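Agenet domain-containing protein (Arabidopsis thaliana, PDB 6IE4) probably reads methylated histone H3 tails, binding the marked peptide through its tandem Agenet domains. Local coordinates at residues Trp33-Val38 and Tyr56-Phe61. Residues are numbered along the deposited sequence; the frame is centred on the assembly and turned at random.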
ATOM      1  N   TRP A  33      -1.543  -2.122   0.112  1.00 25.63           N
ATOM      2  CA  TRP A  33      -2.150  -0.825   0.352  1.00 24.75           C
ATOM      3  C   TRP A  33      -1.794   0.036  -0.852  1.00 24.65           C
ATOM      4  O   TRP A  33      -0.623   0.372  -1.051  1.00 24.40           O
ATOM      5  CB  TRP A  33      -1.637  -0.172   1.642  1.00 29.36           C
ATOM      6  CG  TRP A  33      -2.200  -0.712   2.952  1.00 29.61           C
ATOM      7  CD1 TRP A  33      -1.565  -1.531   3.850  1.00 27.26           C
ATOM      8  CD2 TRP A  33      -3.502  -0.465   3.495  1.00 29.57           C
ATOM      9  NE1 TRP A  33      -2.384  -1.794   4.919  1.00 28.41           N
ATOM     10  CE2 TRP A  33      -3.579  -1.149   4.729  1.00 32.08           C
ATOM     11  CE3 TRP A  33      -4.609   0.267   3.063  1.00 30.57           C
ATOM     12  CZ2 TRP A  33      -4.727  -1.124   5.528  1.00 30.52           C
ATOM     13  CZ3 TRP A  33      -5.756   0.296   3.872  1.00 31.20           C
ATOM     14  CH2 TRP A  33      -5.801  -0.403   5.080  1.00 29.24           C
ATOM     15  N   TYR A  34      -2.783   0.376  -1.670  1.00 27.29           N
ATOM     16  CA  TYR A  34      -2.557   1.194  -2.852  1.00 27.93           C
ATOM     17  C   TYR A  34      -3.061   2.610  -2.590  1.00 29.64           C
ATOM     18  O   TYR A  34      -4.085   2.812  -1.930  1.00 31.79           O
ATOM     19  CB  TYR A  34      -3.266   0.617  -4.077  1.00 30.40           C
ATOM     20  CG  TYR A  34      -2.472  -0.433  -4.801  1.00 25.28           C
ATOM     21  CD1 TYR A  34      -2.289  -1.683  -4.244  1.00 24.37           C
ATOM     22  CD2 TYR A  34      -1.869  -0.160  -6.034  1.00 28.19           C
ATOM     23  CE1 TYR A  34      -1.547  -2.646  -4.898  1.00 28.80           C
ATOM     24  CE2 TYR A  34      -1.125  -1.114  -6.698  1.00 26.57           C
ATOM     25  CZ  TYR A  34      -0.964  -2.362  -6.127  1.00 28.43           C
ATOM     26  OH  TYR A  34      -0.218  -3.333  -6.767  1.00 28.52           O
ATOM     27  N   MET A  35      -2.398   3.586  -3.192  1.00 34.25           N
ATOM     28  CA  MET A  35      -2.626   4.990  -2.873  1.00 32.27           C
ATOM     29  C   MET A  35      -3.771   5.523  -3.720  1.00 34.93           C
ATOM     30  O   MET A  35      -3.933   5.127  -4.882  1.00 32.35           O
ATOM     31  CB  MET A  35      -1.373   5.817  -3.152  1.00 33.66           C
ATOM     32  CG  MET A  35      -0.131   5.397  -2.392  1.00 36.94           C
ATOM     33  SD  MET A  35       1.365   6.101  -3.142  1.00 48.43           S
ATOM     34  CE  MET A  35       1.303   5.370  -4.768  1.00 35.38           C
ATOM     35  N   GLY A  36      -4.600   6.369  -3.116  1.00 34.39           N
ATOM     36  CA  GLY A  36      -5.691   6.978  -3.841  1.00 32.90           C
ATOM     37  C   GLY A  36      -6.281   8.192  -3.154  1.00 39.76           C
ATOM     38  O   GLY A  36      -5.667   8.812  -2.281  1.00 38.24           O
ATOM     39  N   LYS A  37      -7.530   8.478  -3.516  1.00 40.71           N
ATOM     40  CA  LYS A  37      -8.220   9.695  -3.112  1.00 40.12           C
ATOM     41  C   LYS A  37      -9.709   9.409  -3.044  1.00 39.79           C
ATOM     42  O   LYS A  37     -10.250   8.656  -3.859  1.00 38.92           O
ATOM     43  CB  LYS A  37      -8.022  10.854  -4.100  1.00 43.34           C
ATOM     44  CG  LYS A  37      -6.807  11.744  -3.887  1.00 53.37           C
ATOM     45  CD  LYS A  37      -6.318  12.329  -5.237  1.00 54.98           C
ATOM     46  CE  LYS A  37      -7.492  12.527  -6.218  1.00 53.64           C
ATOM     47  NZ  LYS A  37      -7.348  13.729  -7.093  1.00 59.27           N
ATOM     48  N   VAL A  38     -10.381  10.082  -2.127  1.00 37.66           N
ATOM     49  CA  VAL A  38     -11.813   9.915  -1.963  1.00 38.25           C
ATOM     50  C   VAL A  38     -12.485  10.829  -2.978  1.00 43.21           C
ATOM     51  O   VAL A  38     -12.000  11.933  -3.242  1.00 40.26           O
ATOM     52  CB  VAL A  38     -12.264  10.238  -0.529  1.00 43.62           C
ATOM     53  CG1 VAL A  38     -13.756   9.974  -0.380  1.00 49.10           C
ATOM     54  CG2 VAL A  38     -11.498   9.404   0.482  1.00 38.80           C
ATOM     55  N   TYR A  56      -7.986   5.527  -7.576  1.00 36.89           N
ATOM     56  CA  TYR A  56      -6.619   5.092  -7.353  1.00 33.73           C
ATOM     57  C   TYR A  56      -5.670   6.047  -8.048  1.00 37.68           C
ATOM     58  O   TYR A  56      -5.959   6.541  -9.141  1.00 42.82           O
ATOM     59  CB  TYR A  56      -6.415   3.673  -7.875  1.00 32.98           C
ATOM     60  CG  TYR A  56      -7.186   2.598  -7.145  1.00 33.19           C
ATOM     61  CD1 TYR A  56      -8.572   2.529  -7.227  1.00 37.16           C
ATOM     62  CD2 TYR A  56      -6.524   1.602  -6.443  1.00 31.45           C
ATOM     63  CE1 TYR A  56      -9.280   1.533  -6.584  1.00 37.76           C
ATOM     64  CE2 TYR A  56      -7.219   0.597  -5.800  1.00 32.59           C
ATOM     65  CZ  TYR A  56      -8.597   0.574  -5.869  1.00 39.74           C
ATOM     66  OH  TYR A  56      -9.303  -0.422  -5.238  1.00 44.71           O
ATOM     67  N   THR A  57      -4.563   6.367  -7.387  1.00 32.32           N
ATOM     68  CA  THR A  57      -3.596   7.218  -8.061  1.00 35.47           C
ATOM     69  C   THR A  57      -2.677   6.459  -9.008  1.00 30.61           C
ATOM     70  O   THR A  57      -2.144   7.081  -9.927  1.00 38.78           O
ATOM     71  CB  THR A  57      -2.780   8.030  -7.055  1.00 33.78           C
ATOM     72  OG1 THR A  57      -1.994   7.150  -6.256  1.00 40.85           O
ATOM     73  CG2 THR A  57      -3.714   8.830  -6.152  1.00 33.56           C
ATOM     74  N   THR A  58      -2.486   5.143  -8.846  1.00 33.52           N
ATOM     75  CA  THR A  58      -1.570   4.423  -9.738  1.00 32.44           C
ATOM     76  C   THR A  58      -2.179   3.290 -10.554  1.00 27.35           C
ATOM     77  O   THR A  58      -1.462   2.700 -11.354  1.00 30.25           O
ATOM     78  CB  THR A  58      -0.372   3.849  -8.961  1.00 28.48           C
ATOM     79  OG1 THR A  58      -0.760   2.641  -8.308  1.00 29.66           O
ATOM     80  CG2 THR A  58       0.134   4.853  -7.936  1.00 28.79           C
ATOM     81  N   LEU A  59      -3.423   2.902 -10.329  1.00 33.59           N
ATOM     82  CA  LEU A  59      -4.087   1.925 -11.184  1.00 33.65           C
ATOM     83  C   LEU A  59      -5.039   2.615 -12.163  1.00 34.66           C
ATOM     84  O   LEU A  59      -5.457   3.756 -11.964  1.00 39.16           O
ATOM     85  CB  LEU A  59      -4.842   0.895 -10.335  1.00 34.78           C
ATOM     86  CG  LEU A  59      -3.963   0.137  -9.333  1.00 31.86           C
ATOM     87  CD1 LEU A  59      -4.807  -0.758  -8.435  1.00 27.74           C
ATOM     88  CD2 LEU A  59      -2.839  -0.666 -10.038  1.00 31.65           C
ATOM     89  N   PHE A  60      -5.431   1.889 -13.202  1.00 37.76           N
ATOM     90  CA  PHE A  60      -6.248   2.470 -14.257  1.00 40.45           C
ATOM     91  C   PHE A  60      -7.228   1.416 -14.746  1.00 41.73           C
ATOM     92  O   PHE A  60      -7.091   0.226 -14.443  1.00 41.85           O
ATOM     93  CB  PHE A  60      -5.377   2.954 -15.425  1.00 38.04           C
ATOM     94  CG  PHE A  60      -4.527   4.143 -15.101  1.00 37.75           C
ATOM     95  CD1 PHE A  60      -3.246   3.977 -14.604  1.00 37.96           C
ATOM     96  CD2 PHE A  60      -5.007   5.427 -15.266  1.00 45.07           C
ATOM     97  CE1 PHE A  60      -2.446   5.082 -14.283  1.00 36.95           C
ATOM     98  CE2 PHE A  60      -4.212   6.539 -14.947  1.00 41.57           C
ATOM     99  CZ  PHE A  60      -2.933   6.364 -14.457  1.00 35.89           C
ATOM    100  N   PHE A  61      -8.213   1.847 -15.535  1.00 43.77           N
ATOM    101  CA  PHE A  61      -9.163   0.865 -16.028  1.00 42.33           C
ATOM    102  C   PHE A  61      -8.596   0.089 -17.187  1.00 42.21           C
ATOM    103  O   PHE A  61      -9.078  -1.011 -17.459  1.00 46.53           O
ATOM    104  CB  PHE A  61     -10.470   1.507 -16.497  1.00 41.62           C
ATOM    105  CG  PHE A  61     -11.422   1.873 -15.395  1.00 43.62           C
ATOM    106  CD1 PHE A  61     -12.282   0.916 -14.861  1.00 41.74           C
ATOM    107  CD2 PHE A  61     -11.491   3.169 -14.912  1.00 44.76           C
ATOM    108  CE1 PHE A  61     -13.190   1.247 -13.856  1.00 38.83           C
ATOM    109  CE2 PHE A  61     -12.398   3.504 -13.903  1.00 44.99           C
ATOM    110  CZ  PHE A  61     -13.250   2.538 -13.380  1.00 38.51           C
TER
HETATM  111  O   HOH W   1      -3.015   3.258  -6.961  1.00 31.62           O
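Tyr34 and Leu59 meet on the peptide-binding side of this Agenet domain, a small SH3-like antiparallel barrel, where the chain leaves strand 51-56, turns a corner at Thr57 and Thr58 and enters strand 59-60. The packed part of the contact is here. Leu59 brings its branched end obliquely to the Tyr34 ring at CD2 and CE2, Leu59 CD2 lying 3.8 Å from Tyr34 CE2, while the ring edge of Tyr56, through CD2, meets Tyr34 CB. CG of Tyr34 stands anti to its carbonyl carbon (chi1 -85°), which swings the ring towards Thr58 and Leu59; its OH hydrogen-bonds with Asn105 O and Trp109 NE1. Gly36, buried like Tyr56, pairs with it in a non-hydrogen-bonded antiparallel bridge. The bound peptide packs on Tyr34, Tyr56 and Leu59, so the same side chains line its site. Replacing Leu59 by an alanine is likely to open a gap beside the Tyr34 ring and to remove part of the surface the peptide's basic side chain rests on.

Toward solvent the packing gives way to scattered touches. Met35, its chain bent at chi3, lays CE against Thr58 CG2, and Lys37 merely skirts the exposed Thr57 with its aliphatic chain. CG2 of Thr57 lies close to Gly36 CA.

Between the two regions, Met35 O ties strand and corner together. Thr57 N donates to Met35 O at 2.9 Å in a nearly straight bond, and Thr57 OG1 adds a weak one. A water donates to the same oxygen and to Thr58 OG1, which also bonds to Asp106 O; that water in turn accepts the N-H of Thr58, its oxygen 2.7 Å from Thr58 N.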